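Endosialidase (Enterobacteria phage phi92, PDB 4HIZ) hydrolyses the internal alpha-2,8 and alpha-2,9 linkages of sialic acid polymers, probably giving the phage a way through the polysialic acid capsule of its bacterial host. Local coordinates at residues A285-T290 against F334-I339; H107-L112 against S168-K173; G209-D214 against N326-P331. All coordinates share one frame; numbering follows the deposited sequence.

How the contacts relate
All three contacts lie in the catalytic beta-propeller region. Along the chain, contact 2 closes first; then contacts 3 and 1 interleave, their segments running 209-214, 285-290, 326-331 and 334-339. Contact 2 joins the hairpin loops of two successive sheets, and its Leu172 begins strand 172-181. Contact 1 lies on the next four-stranded blade, its centre about 21 Å from that of contact 2, and the two touch where Val289 O packs on Leu172 CD2. Contact 3, centred about 24 Å from contact 1 and about 29 Å from contact 2, ties that same blade to the eight-stranded insertion. Together they link blade to blade and propeller to insertion.

Contact 1: A285-T290 against F334-I339; sequences ADLCVT and FTRRTI
Arg336 reaches from strand 335-338, an outermost strand of a four-stranded antiparallel blade of the beta-propeller, to the loop 285-290 that leads into strand 291-297 at the blade's other margin. Both terminal nitrogens converge on one carbonyl oxygen: Arg336 NH2 donates to Leu287 O at 2.9 Å, while Arg336 NH1 gives the same atom a weaker, more bent bond at 3.1 Å. The oxygen sits at the guanidinium edge, only 13° out of its plane, which makes the grip a fork rather than a stacking contact. Asp286 O lies over one face; although 3.4 Å from Arg336 NH1, its angle is too poor for a hydrogen bond. The methyl Val289 CG2 makes a van der Waals contact with Arg336 NH1 at 3.8 Å, approaching obliquely.

This long reach depends on a chain extended from CG to NE. At the root, CG stands opposite the carbonyl carbon (chi1 -59°), and the side chain packs against Tyr309 and Leu322 of the two preceding strands. With the nearest CA atoms, those of Leu287 and Arg336, 9.6 Å apart, the backbones do not pair. Another tie holds the loop to the blade: Asp286 OD1 forms a salt bridge with Arg318 NE.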
ATOM      1  N   ALA A 285     -43.161  14.946 -19.962  1.00 16.52           N
ATOM      2  CA  ALA A 285     -42.684  15.579 -18.728  1.00 16.27           C
ATOM      3  C   ALA A 285     -43.239  14.916 -17.455  1.00 15.85           C
ATOM      4  O   ALA A 285     -42.644  15.016 -16.378  1.00 17.39           O
ATOM      5  CB  ALA A 285     -43.014  17.079 -18.726  1.00 17.15           C
ATOM      6  N   ASP A 286     -44.391  14.266 -17.568  1.00 16.52           N
ATOM      7  CA  ASP A 286     -44.999  13.644 -16.413  1.00 17.48           C
ATOM      8  C   ASP A 286     -44.487  12.236 -16.141  1.00 17.70           C
ATOM      9  O   ASP A 286     -44.801  11.653 -15.086  1.00 18.25           O
ATOM     10  CB  ASP A 286     -46.531  13.603 -16.581  1.00 19.85           C
ATOM     11  CG  ASP A 286     -47.174  14.964 -16.437  1.00 24.52           C
ATOM     12  OD1 ASP A 286     -46.730  15.775 -15.615  1.00 26.57           O
ATOM     13  OD2 ASP A 286     -48.196  15.205 -17.115  1.00 27.17           O
ATOM     14  N   LEU A 287     -43.735  11.668 -17.080  1.00 16.85           N
ATOM     15  CA  LEU A 287     -43.124  10.363 -16.839  1.00 16.88           C
ATOM     16  C   LEU A 287     -41.626  10.480 -16.685  1.00 15.68           C
ATOM     17  O   LEU A 287     -41.019   9.655 -15.978  1.00 15.45           O
ATOM     18  CB  LEU A 287     -43.393   9.425 -18.008  1.00 19.73           C
ATOM     19  CG  LEU A 287     -44.862   9.087 -18.184  1.00 23.24           C
ATOM     20  CD1 LEU A 287     -45.040   8.183 -19.409  1.00 25.07           C
ATOM     21  CD2 LEU A 287     -45.341   8.417 -16.921  1.00 24.55           C
ATOM     22  N   CYS A 288     -41.018  11.440 -17.375  1.00 16.05           N
ATOM     23  CA  CYS A 288     -39.535  11.526 -17.436  1.00 15.28           C
ATOM     24  C   CYS A 288     -38.891  11.511 -16.038  1.00 15.49           C
ATOM     25  O   CYS A 288     -39.308  12.243 -15.132  1.00 16.02           O
ATOM     26  CB  CYS A 288     -39.079  12.805 -18.207  1.00 15.81           C
ATOM     27  SG  CYS A 288     -37.289  12.850 -18.537  1.00 18.47           S
ATOM     28  N   VAL A 289     -37.877  10.664 -15.868  1.00 14.33           N
ATOM     29  CA  VAL A 289     -37.022  10.762 -14.671  1.00 14.56           C
ATOM     30  C   VAL A 289     -35.597  11.005 -15.124  1.00 14.52           C
ATOM     31  O   VAL A 289     -35.044  10.266 -15.944  1.00 15.70           O
ATOM     32  CB  VAL A 289     -37.107   9.487 -13.802  1.00 13.93           C
ATOM     33  CG1 VAL A 289     -36.106   9.548 -12.568  1.00 14.26           C
ATOM     34  CG2 VAL A 289     -38.539   9.298 -13.283  1.00 14.10           C
ATOM     35  N   THR A 290     -35.015  12.069 -14.606  1.00 14.73           N
ATOM     36  CA  THR A 290     -33.621  12.386 -14.932  1.00 14.63           C
ATOM     37  C   THR A 290     -32.726  11.597 -13.984  1.00 15.31           C
ATOM     38  O   THR A 290     -31.782  10.930 -14.416  1.00 16.52           O
ATOM     39  CB  THR A 290     -33.372  13.881 -14.778  1.00 16.19           C
ATOM     40  OG1 THR A 290     -34.185  14.578 -15.727  1.00 16.97           O
ATOM     41  CG2 THR A 290     -31.918  14.243 -15.090  1.00 17.03           C
ATOM     42  N   PHE A 334     -45.169   2.111  -6.321  1.00 19.06           N
ATOM     43  CA  PHE A 334     -44.854   3.400  -5.726  1.00 17.16           C
ATOM     44  C   PHE A 334     -45.712   4.468  -6.336  1.00 17.73           C
ATOM     45  O   PHE A 334     -46.325   4.268  -7.404  1.00 19.02           O
ATOM     46  CB  PHE A 334     -43.340   3.769  -5.937  1.00 16.50           C
ATOM     47  CG  PHE A 334     -42.943   3.793  -7.379  1.00 18.61           C
ATOM     48  CD1 PHE A 334     -42.530   2.635  -8.019  1.00 20.00           C
ATOM     49  CD2 PHE A 334     -43.067   4.969  -8.127  1.00 20.29           C
ATOM     50  CE1 PHE A 334     -42.211   2.647  -9.371  1.00 21.59           C
ATOM     51  CE2 PHE A 334     -42.723   4.997  -9.482  1.00 21.96           C
ATOM     52  CZ  PHE A 334     -42.302   3.841 -10.105  1.00 22.43           C
ATOM     53  N   THR A 335     -45.792   5.599  -5.656  1.00 16.95           N
ATOM     54  CA  THR A 335     -46.518   6.738  -6.237  0.51 16.95           C
ATOM     55  C   THR A 335     -45.622   7.950  -6.246  1.00 16.92           C
ATOM     56  O   THR A 335     -44.780   8.132  -5.373  1.00 18.29           O
ATOM     57  CB  THR A 335     -47.787   7.124  -5.457  0.51 17.34           C
ATOM     58  OG1 THR A 335     -47.456   7.248  -4.067  0.51 17.75           O
ATOM     59  CG2 THR A 335     -48.896   6.095  -5.661  0.51 17.41           C
ATOM     60  N   ARG A 336     -45.797   8.788  -7.267  1.00 16.20           N
ATOM     61  CA  ARG A 336     -45.024  10.019  -7.388  1.00 16.03           C
ATOM     62  C   ARG A 336     -45.745  11.121  -6.628  1.00 16.11           C
ATOM     63  O   ARG A 336     -46.961  11.368  -6.852  1.00 17.74           O
ATOM     64  CB  ARG A 336     -44.894  10.418  -8.853  1.00 16.22           C
ATOM     65  CG  ARG A 336     -44.218   9.376  -9.732  1.00 17.29           C
ATOM     66  CD  ARG A 336     -43.942   9.966 -11.118  1.00 19.93           C
ATOM     67  NE  ARG A 336     -43.444   8.936 -12.025  1.00 19.96           N
ATOM     68  CZ  ARG A 336     -42.601   9.167 -13.016  1.00 18.68           C
ATOM     69  NH1 ARG A 336     -42.172  10.405 -13.236  1.00 17.75           N
ATOM     70  NH2 ARG A 336     -42.217   8.163 -13.801  1.00 18.29           N
ATOM     71  N   ARG A 337     -45.031  11.784  -5.731  1.00 14.97           N
ATOM     72  CA  ARG A 337     -45.576  12.914  -4.983  1.00 15.42           C
ATOM     73  C   ARG A 337     -44.672  14.111  -5.182  1.00 15.99           C
ATOM     74  O   ARG A 337     -43.495  14.070  -4.780  1.00 16.28           O
ATOM     75  CB  ARG A 337     -45.697  12.543  -3.504  1.00 16.67           C
ATOM     76  CG  ARG A 337     -46.742  11.400  -3.290  1.00 18.71           C
ATOM     77  CD  ARG A 337     -46.771  10.870  -1.888  1.00 20.57           C
ATOM     78  NE  ARG A 337     -47.794   9.813  -1.801  1.00 22.93           N
ATOM     79  CZ  ARG A 337     -48.200   9.248  -0.681  1.00 23.34           C
ATOM     80  NH1 ARG A 337     -47.697   9.635   0.471  1.00 21.36           N
ATOM     81  NH2 ARG A 337     -49.148   8.315  -0.725  1.00 25.96           N
ATOM     82  N   THR A 338     -45.184  15.156  -5.811  1.00 15.83           N
ATOM     83  CA  THR A 338     -44.297  16.259  -6.243  1.00 16.80           C
ATOM     84  C   THR A 338     -44.459  17.518  -5.404  1.00 16.98           C
ATOM     85  O   THR A 338     -45.510  17.741  -4.771  1.00 17.97           O
ATOM     86  CB  THR A 338     -44.545  16.642  -7.726  1.00 19.91           C
ATOM     87  OG1 THR A 338     -45.917  17.000  -7.909  1.00 21.75           O
ATOM     88  CG2 THR A 338     -44.208  15.462  -8.646  1.00 22.33           C
ATOM     89  N   ILE A 339     -43.412  18.339  -5.399  1.00 16.01           N
ATOM     90  CA  ILE A 339     -43.513  19.668  -4.820  1.00 15.09           C
ATOM     91  C   ILE A 339     -44.090  20.608  -5.885  1.00 15.93           C
ATOM     92  O   ILE A 339     -44.206  20.242  -7.065  1.00 16.82           O
ATOM     93  CB  ILE A 339     -42.134  20.172  -4.313  1.00 15.34           C
ATOM     94  CG1 ILE A 339     -41.157  20.431  -5.481  1.00 15.80           C
ATOM     95  CG2 ILE A 339     -41.562  19.172  -3.313  1.00 15.58           C
ATOM     96  CD1 ILE A 339     -39.847  21.144  -5.008  1.00 17.33           C
TER

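Contact 2: H107-L112 against S168-K173; sequences HGVQNL and SNMRLK
Met170 carries this contact, laying its thioether against Gly108 and Val109 so that two hairpin loops of the propeller meet without a hydrogen bond between them. Segment 168-173 follows strand 157-166, and Asn169 shapes its turn: Asn169 OD1 accepts the backbone N of Arg171 at 2.9 Å, a nearly straight bond (165°) that defines an Asx turn, although the donor stands above the amide's carbonyl plane.

Inside that turn Met170 adopts left-handed helical backbone angles. Its side chain is folded: a bend at chi2 (-64°) brings the sulfur to segment 107-112, and a second at chi3 (-76°) folds the terminal methyl. Met170 SD lies 3.8 Å from Gly108 CA and 3.7 Å from Val109 CG1, and Met170 CG is 4.0 Å from the same Gly108 CA. The sulfur therefore rests on bare backbone and on a single valine methyl, with the two side chains passing at a slant. Behind them, Val109 opens a type II turn closed by Leu112 N bonding to Val109 O at 3.3 Å. Asn145 ND2 bonds to the carbonyl oxygens of both these residues, Gln110 NE2 ties the turn to Leu167 O, and Asn111 O is hydrogen-bonded to His578 NE2 of a second subunit.

Beyond Met170, whose own O accepts from Arg165 NE, Arg171 makes a cation-pi contact with Tyr281, and Leu172 and Lys173 enter strand 172-181. The contact thus joins the connection between strands 96-104 and 113-119 to the one between strands 157-166 and 172-181, with Val109 and Met170 both packing on His147 of strand 144-154.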
ATOM      1  N   HIS A 107     -17.655  12.102 -15.821  1.00 12.96           N
ATOM      2  CA  HIS A 107     -19.066  12.363 -15.551  1.00 13.68           C
ATOM      3  C   HIS A 107     -19.885  11.615 -16.574  1.00 15.16           C
ATOM      4  O   HIS A 107     -20.384  12.189 -17.530  1.00 18.28           O
ATOM      5  CB  HIS A 107     -19.347  13.877 -15.575  1.00 14.42           C
ATOM      6  CG  HIS A 107     -18.816  14.576 -14.363  1.00 14.41           C
ATOM      7  ND1 HIS A 107     -19.579  15.434 -13.595  1.00 15.60           N
ATOM      8  CD2 HIS A 107     -17.591  14.520 -13.769  1.00 13.43           C
ATOM      9  CE1 HIS A 107     -18.844  15.864 -12.571  1.00 15.42           C
ATOM     10  NE2 HIS A 107     -17.637  15.333 -12.666  1.00 14.00           N
ATOM     11  N   GLY A 108     -19.999  10.319 -16.368  1.00 14.62           N
ATOM     12  CA  GLY A 108     -20.691   9.428 -17.276  1.00 13.49           C
ATOM     13  C   GLY A 108     -20.512   8.034 -16.709  1.00 12.72           C
ATOM     14  O   GLY A 108     -19.799   7.854 -15.691  1.00 13.77           O
ATOM     15  N   VAL A 109     -21.135   7.029 -17.332  1.00 11.72           N
ATOM     16  CA  VAL A 109     -21.052   5.686 -16.749  1.00 11.43           C
ATOM     17  C   VAL A 109     -20.012   4.772 -17.404  1.00 11.42           C
ATOM     18  O   VAL A 109     -20.018   3.557 -17.174  1.00 11.56           O
ATOM     19  CB  VAL A 109     -22.456   4.996 -16.696  1.00 12.54           C
ATOM     20  CG1 VAL A 109     -23.359   5.765 -15.726  1.00 13.85           C
ATOM     21  CG2 VAL A 109     -23.130   4.922 -18.130  1.00 13.36           C
ATOM     22  N   GLN A 110     -19.150   5.346 -18.257  1.00 11.53           N
ATOM     23  CA  GLN A 110     -18.057   4.559 -18.834  1.00 12.76           C
ATOM     24  C   GLN A 110     -17.244   3.874 -17.714  1.00 12.59           C
ATOM     25  O   GLN A 110     -16.808   4.549 -16.753  1.00 12.56           O
ATOM     26  CB  GLN A 110     -17.084   5.459 -19.590  1.00 13.89           C
ATOM     27  CG  GLN A 110     -17.545   5.802 -21.009  1.00 15.26           C
ATOM     28  CD  GLN A 110     -18.661   6.838 -21.045  1.00 18.90           C
ATOM     29  OE1 GLN A 110     -18.994   7.475 -20.039  1.00 17.38           O
ATOM     30  NE2 GLN A 110     -19.225   7.038 -22.241  1.00 23.52           N
ATOM     31  N   ASN A 111     -17.039   2.561 -17.854  1.00 11.90           N
ATOM     32  CA  ASN A 111     -16.166   1.778 -16.932  1.00 12.45           C
ATOM     33  C   ASN A 111     -16.517   1.892 -15.457  1.00 13.27           C
ATOM     34  O   ASN A 111     -15.694   1.593 -14.583  1.00 14.01           O
ATOM     35  CB  ASN A 111     -14.705   2.206 -17.146  1.00 12.38           C
ATOM     36  CG  ASN A 111     -14.152   1.682 -18.459  1.00 14.00           C
ATOM     37  OD1 ASN A 111     -14.330   0.513 -18.782  1.00 15.28           O
ATOM     38  ND2 ASN A 111     -13.529   2.543 -19.239  1.00 15.37           N
ATOM     39  N   LEU A 112     -17.744   2.294 -15.160  1.00 11.73           N
ATOM     40  CA  LEU A 112     -18.091   2.693 -13.797  1.00 11.41           C
ATOM     41  C   LEU A 112     -18.663   1.528 -12.949  1.00 11.25           C
ATOM     42  O   LEU A 112     -19.456   0.718 -13.441  1.00 11.66           O
ATOM     43  CB  LEU A 112     -19.108   3.850 -13.863  1.00 12.06           C
ATOM     44  CG  LEU A 112     -19.638   4.454 -12.567  1.00 12.11           C
ATOM     45  CD1 LEU A 112     -19.980   5.920 -12.842  1.00 13.32           C
ATOM     46  CD2 LEU A 112     -20.906   3.716 -12.084  1.00 11.45           C
ATOM     47  N   SER A 168     -23.839   6.898 -24.238  1.00 16.31           N
ATOM     48  CA  SER A 168     -23.693   7.979 -25.202  1.00 18.41           C
ATOM     49  C   SER A 168     -24.152   9.323 -24.625  1.00 18.47           C
ATOM     50  O   SER A 168     -23.495  10.343 -24.824  1.00 20.65           O
ATOM     51  CB  SER A 168     -24.482   7.663 -26.468  1.00 20.54           C
ATOM     52  OG  SER A 168     -25.856   7.592 -26.164  1.00 22.13           O
ATOM     53  N   ASN A 169     -25.260   9.324 -23.894  1.00 16.56           N
ATOM     54  CA  ASN A 169     -25.854  10.581 -23.491  1.00 16.83           C
ATOM     55  C   ASN A 169     -26.361  10.619 -22.065  1.00 16.17           C
ATOM     56  O   ASN A 169     -27.058  11.560 -21.684  1.00 17.22           O
ATOM     57  CB  ASN A 169     -27.008  10.922 -24.450  1.00 18.96           C
ATOM     58  CG  ASN A 169     -28.095   9.855 -24.453  1.00 20.82           C
ATOM     59  OD1 ASN A 169     -28.204   9.050 -23.524  1.00 20.86           O
ATOM     60  ND2 ASN A 169     -28.891   9.828 -25.513  1.00 21.27           N
ATOM     61  N   MET A 170     -26.027   9.578 -21.293  1.00 16.16           N
ATOM     62  CA  MET A 170     -26.388   9.496 -19.890  1.00 15.85           C
ATOM     63  C   MET A 170     -27.875   9.430 -19.614  1.00 15.91           C
ATOM     64  O   MET A 170     -28.269   9.527 -18.453  1.00 17.01           O
ATOM     65  CB  MET A 170     -25.769  10.653 -19.097  1.00 18.64           C
ATOM     66  CG  MET A 170     -24.350  10.334 -18.550  1.00 19.50           C
ATOM     67  SD  MET A 170     -24.436   8.975 -17.334  1.00 20.04           S
ATOM     68  CE  MET A 170     -25.107   9.811 -15.904  1.00 21.71           C
ATOM     69  N   ARG A 171     -28.707   9.258 -20.646  1.00 15.20           N
ATOM     70  CA  ARG A 171     -30.135   9.144 -20.345  1.00 14.84           C
ATOM     71  C   ARG A 171     -30.462   7.863 -19.597  1.00 14.27           C
ATOM     72  O   ARG A 171     -29.815   6.825 -19.774  1.00 14.32           O
ATOM     73  CB  ARG A 171     -30.993   9.269 -21.624  1.00 16.22           C
ATOM     74  CG  ARG A 171     -30.926  10.673 -22.153  1.00 18.85           C
ATOM     75  CD  ARG A 171     -31.729  10.851 -23.424  1.00 20.85           C
ATOM     76  NE  ARG A 171     -31.513  12.185 -23.962  1.00 23.90           N
ATOM     77  CZ  ARG A 171     -31.913  12.531 -25.179  1.00 26.80           C
ATOM     78  NH1 ARG A 171     -32.476  11.619 -25.946  1.00 27.80           N
ATOM     79  NH2 ARG A 171     -31.704  13.756 -25.646  1.00 29.44           N
ATOM     80  N   LEU A 172     -31.513   7.940 -18.796  1.00 14.35           N
ATOM     81  CA  LEU A 172     -31.918   6.800 -17.985  1.00 14.36           C
ATOM     82  C   LEU A 172     -32.726   5.816 -18.854  1.00 14.20           C
ATOM     83  O   LEU A 172     -33.839   6.160 -19.327  1.00 16.33           O
ATOM     84  CB  LEU A 172     -32.760   7.301 -16.807  1.00 14.23           C
ATOM     85  CG  LEU A 172     -33.267   6.216 -15.841  1.00 15.12           C
ATOM     86  CD1 LEU A 172     -32.096   5.418 -15.244  1.00 15.70           C
ATOM     87  CD2 LEU A 172     -34.091   6.855 -14.736  1.00 15.88           C
ATOM     88  N   LYS A 173     -32.182   4.629 -19.125  1.00 13.13           N
ATOM     89  CA  LYS A 173     -32.906   3.611 -19.890  1.00 14.19           C
ATOM     90  C   LYS A 173     -33.965   2.915 -19.042  1.00 15.29           C
ATOM     91  O   LYS A 173     -35.114   2.791 -19.478  1.00 17.44           O
ATOM     92  CB  LYS A 173     -31.955   2.581 -20.481  1.00 16.33           C
ATOM     93  CG  LYS A 173     -32.645   1.463 -21.265  1.00 19.65           C
ATOM     94  CD  LYS A 173     -31.603   0.542 -21.885  1.00 24.03           C
ATOM     95  CE  LYS A 173     -32.221  -0.469 -22.842  1.00 31.32           C
ATOM     96  NZ  LYS A 173     -32.836  -1.582 -22.095  1.00 36.94           N
TER

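Contact 3: G209-D214 against N326-P331; sequences GLKVGD and NAYSDP. With EDO (1,2-ethanediol), chain K; EDO (1,2-ethanediol), chain X.
The nearest CA atoms of the two loops, those of Gly209 and Tyr328, are 8.4 Å apart, and long side chains span the gap from the loop 209-214, whose Lys211 to Asp214 form a type II turn, to the loop 326-331. Lys211 and Tyr328 run antiparallel to each other, each ending on the other loop's backbone. Tyr328 OH donates to Leu210 O over a short 2.5 Å, the oxygen lying in the ring plane at its edge; Lys211 NZ donates to Tyr328 O at 2.9 Å. A turn at the last torsion of the lysine (chi4 -90°) brings its ammonium over the ring centre, a cation-pi contact with Lys211 NZ 4.1 Å from the Tyr328 centroid and 7° off the normal. Lys211 CE adds a CH-pi contact on that face, while C1 of an ethanediol, probably from the crystallisation liquor and bonded by Gly209 N, lies over the opposite face toward the rim.

Lys211 N bonds to Asp214 OD2 at 2.9 Å, and the loop carrying Tyr328 is shaped by an Asx motif in which Asn326 OD1 accepts from Ser329 N at 3.0 Å. The insertion so fastened to the propeller includes strand 215-219, where Phe218 and Ser219 help line a glycan pocket.

Between ring, carbonyl and a salt bridge to Glu272, the ammonium has three electron-rich partners, which would favour its charged form, while the reciprocal bonds to Leu210 O and Tyr328 O should limit rotation of both side chains.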
ATOM      1  N   GLY A 209     -36.155  -9.645   8.045  1.00 13.88           N
ATOM      2  CA  GLY A 209     -35.953  -9.011   6.754  1.00 14.98           C
ATOM      3  C   GLY A 209     -35.543  -9.960   5.651  1.00 15.68           C
ATOM      4  O   GLY A 209     -35.132  -9.521   4.587  1.00 17.59           O
ATOM      5  N   LEU A 210     -35.646 -11.265   5.883  1.00 13.82           N
ATOM      6  CA  LEU A 210     -35.212 -12.240   4.878  1.00 13.34           C
ATOM      7  C   LEU A 210     -36.309 -12.542   3.836  1.00 13.57           C
ATOM      8  O   LEU A 210     -37.503 -12.401   4.113  1.00 14.68           O
ATOM      9  CB  LEU A 210     -34.779 -13.556   5.547  1.00 13.12           C
ATOM     10  CG  LEU A 210     -33.738 -13.397   6.653  1.00 15.65           C
ATOM     11  CD1 LEU A 210     -33.592 -14.690   7.486  1.00 14.77           C
ATOM     12  CD2 LEU A 210     -32.420 -13.024   6.026  1.00 17.68           C
ATOM     13  N   LYS A 211     -35.870 -12.967   2.660  1.00 14.39           N
ATOM     14  CA  LYS A 211     -36.740 -13.445   1.599  1.00 15.80           C
ATOM     15  C   LYS A 211     -36.332 -14.849   1.217  1.00 15.65           C
ATOM     16  O   LYS A 211     -35.215 -15.289   1.523  1.00 15.13           O
ATOM     17  CB  LYS A 211     -36.647 -12.528   0.379  1.00 18.05           C
ATOM     18  CG  LYS A 211     -37.245 -11.139   0.624  1.00 20.33           C
ATOM     19  CD  LYS A 211     -36.999 -10.207  -0.549  1.00 24.43           C
ATOM     20  CE  LYS A 211     -37.842  -8.922  -0.401  1.00 26.58           C
ATOM     21  NZ  LYS A 211     -39.217  -9.029  -1.040  1.00 25.57           N
ATOM     22  N   VAL A 212     -37.246 -15.576   0.583  1.00 15.37           N
ATOM     23  CA  VAL A 212     -36.908 -16.895   0.078  1.00 16.02           C
ATOM     24  C   VAL A 212     -35.649 -16.848  -0.802  1.00 15.75           C
ATOM     25  O   VAL A 212     -35.519 -15.976  -1.697  1.00 17.22           O
ATOM     26  CB  VAL A 212     -38.077 -17.461  -0.742  1.00 18.04           C
ATOM     27  CG1 VAL A 212     -37.670 -18.768  -1.408  1.00 20.10           C
ATOM     28  CG2 VAL A 212     -39.291 -17.669   0.164  1.00 19.51           C
ATOM     29  N   GLY A 213     -34.732 -17.780  -0.547  1.00 15.54           N
ATOM     30  CA  GLY A 213     -33.496 -17.856  -1.301  1.00 14.67           C
ATOM     31  C   GLY A 213     -32.353 -17.135  -0.616  1.00 14.41           C
ATOM     32  O   GLY A 213     -31.180 -17.335  -1.002  1.00 15.34           O
ATOM     33  N   ASP A 214     -32.654 -16.303   0.383  1.00 13.36           N
ATOM     34  CA  ASP A 214     -31.551 -15.590   1.089  1.00 14.08           C
ATOM     35  C   ASP A 214     -30.670 -16.584   1.839  1.00 14.22           C
ATOM     36  O   ASP A 214     -31.131 -17.631   2.302  1.00 14.98           O
ATOM     37  CB  ASP A 214     -32.088 -14.488   2.011  1.00 14.18           C
ATOM     38  CG  ASP A 214     -32.520 -13.257   1.241  1.00 16.42           C
ATOM     39  OD1 ASP A 214     -32.162 -13.146   0.040  1.00 18.05           O
ATOM     40  OD2 ASP A 214     -33.198 -12.379   1.832  1.00 16.84           O
ATOM     41  N   ASN A 326     -45.055  -0.399   0.655  1.00 19.12           N
ATOM     42  CA  ASN A 326     -44.543  -1.644   1.206  1.00 19.38           C
ATOM     43  C   ASN A 326     -43.641  -2.267   0.177  1.00 17.75           C
ATOM     44  O   ASN A 326     -44.075  -3.024  -0.684  1.00 17.97           O
ATOM     45  CB  ASN A 326     -45.675  -2.597   1.564  1.00 22.12           C
ATOM     46  CG  ASN A 326     -45.174  -3.906   2.206  1.00 25.14           C
ATOM     47  OD1 ASN A 326     -43.981  -4.278   2.139  1.00 22.03           O
ATOM     48  ND2 ASN A 326     -46.113  -4.636   2.789  1.00 30.45           N
ATOM     49  N   ALA A 327     -42.366  -1.915   0.268  1.00 16.55           N
ATOM     50  CA  ALA A 327     -41.413  -2.354  -0.728  1.00 18.36           C
ATOM     51  C   ALA A 327     -41.051  -3.830  -0.569  1.00 18.39           C
ATOM     52  O   ALA A 327     -40.485  -4.411  -1.489  1.00 18.31           O
ATOM     53  CB  ALA A 327     -40.168  -1.509  -0.634  1.00 18.84           C
ATOM     54  N   TYR A 328     -41.328  -4.420   0.602  1.00 17.52           N
ATOM     55  CA  TYR A 328     -41.011  -5.826   0.809  1.00 17.43           C
ATOM     56  C   TYR A 328     -42.011  -6.678   0.017  1.00 18.10           C
ATOM     57  O   TYR A 328     -41.633  -7.514  -0.799  1.00 18.62           O
ATOM     58  CB  TYR A 328     -41.006  -6.179   2.310  1.00 17.58           C
ATOM     59  CG  TYR A 328     -40.690  -7.642   2.596  1.00 18.19           C
ATOM     60  CD1 TYR A 328     -41.679  -8.630   2.460  1.00 19.56           C
ATOM     61  CD2 TYR A 328     -39.405  -8.039   2.984  1.00 16.80           C
ATOM     62  CE1 TYR A 328     -41.391  -9.970   2.690  1.00 19.67           C
ATOM     63  CE2 TYR A 328     -39.107  -9.371   3.232  1.00 16.55           C
ATOM     64  CZ  TYR A 328     -40.105 -10.331   3.088  1.00 18.81           C
ATOM     65  OH  TYR A 328     -39.798 -11.647   3.316  1.00 19.39           O
ATOM     66  N   SER A 329     -43.295  -6.468   0.242  1.00 19.04           N
ATOM     67  CA  SER A 329     -44.300  -7.269  -0.453  0.53 20.90           C
ATOM     68  C   SER A 329     -44.520  -6.811  -1.891  1.00 20.74           C
ATOM     69  O   SER A 329     -44.883  -7.618  -2.748  1.00 21.94           O
ATOM     70  CB  SER A 329     -45.619  -7.244   0.312  0.53 23.97           C
ATOM     71  OG  SER A 329     -46.103  -5.919   0.420  0.53 25.59           O
ATOM     72  N   ASP A 330     -44.295  -5.520  -2.149  1.00 20.55           N
ATOM     73  CA  ASP A 330     -44.606  -4.930  -3.450  1.00 21.34           C
ATOM     74  C   ASP A 330     -43.546  -3.969  -3.907  1.00 18.52           C
ATOM     75  O   ASP A 330     -43.793  -2.760  -3.972  1.00 18.23           O
ATOM     76  CB  ASP A 330     -45.948  -4.162  -3.394  1.00 28.25           C
ATOM     77  CG  ASP A 330     -47.124  -5.068  -3.130  1.00 42.52           C
ATOM     78  OD1 ASP A 330     -47.549  -5.766  -4.078  1.00 54.60           O
ATOM     79  OD2 ASP A 330     -47.630  -5.058  -1.986  1.00 43.21           O
ATOM     80  N   PRO A 331     -42.374  -4.501  -4.246  1.00 16.78           N
ATOM     81  CA  PRO A 331     -41.238  -3.617  -4.575  1.00 16.55           C
ATOM     82  C   PRO A 331     -41.488  -2.790  -5.821  1.00 17.28           C
ATOM     83  O   PRO A 331     -40.877  -1.756  -5.946  1.00 18.98           O
ATOM     84  CB  PRO A 331     -40.050  -4.593  -4.771  1.00 17.69           C
ATOM     85  CG  PRO A 331     -40.710  -5.957  -5.011  1.00 18.16           C
ATOM     86  CD  PRO A 331     -42.009  -5.931  -4.238  1.00 17.15           C
TER
HETATM   87  C1  EDO K 805     -40.414  -9.103   6.569  1.00 22.65           C
HETATM   88  O1  EDO K 805     -41.411  -8.533   7.428  1.00 23.96           O
HETATM   89  C2  EDO K 805     -39.604 -10.162   7.305  1.00 20.81           C
HETATM   90  O2  EDO K 805     -38.991  -9.658   8.511  1.00 18.98           O
HETATM   91  C1  EDO X 818     -43.398  -6.638   6.128  1.00 47.09           C
HETATM   92  O1  EDO X 818     -43.768  -7.999   6.424  1.00 48.79           O
HETATM   93  C2  EDO X 818     -44.190  -6.103   4.943  1.00 52.15           C
HETATM   94  O2  EDO X 818     -45.445  -6.787   4.847  1.00 60.88           O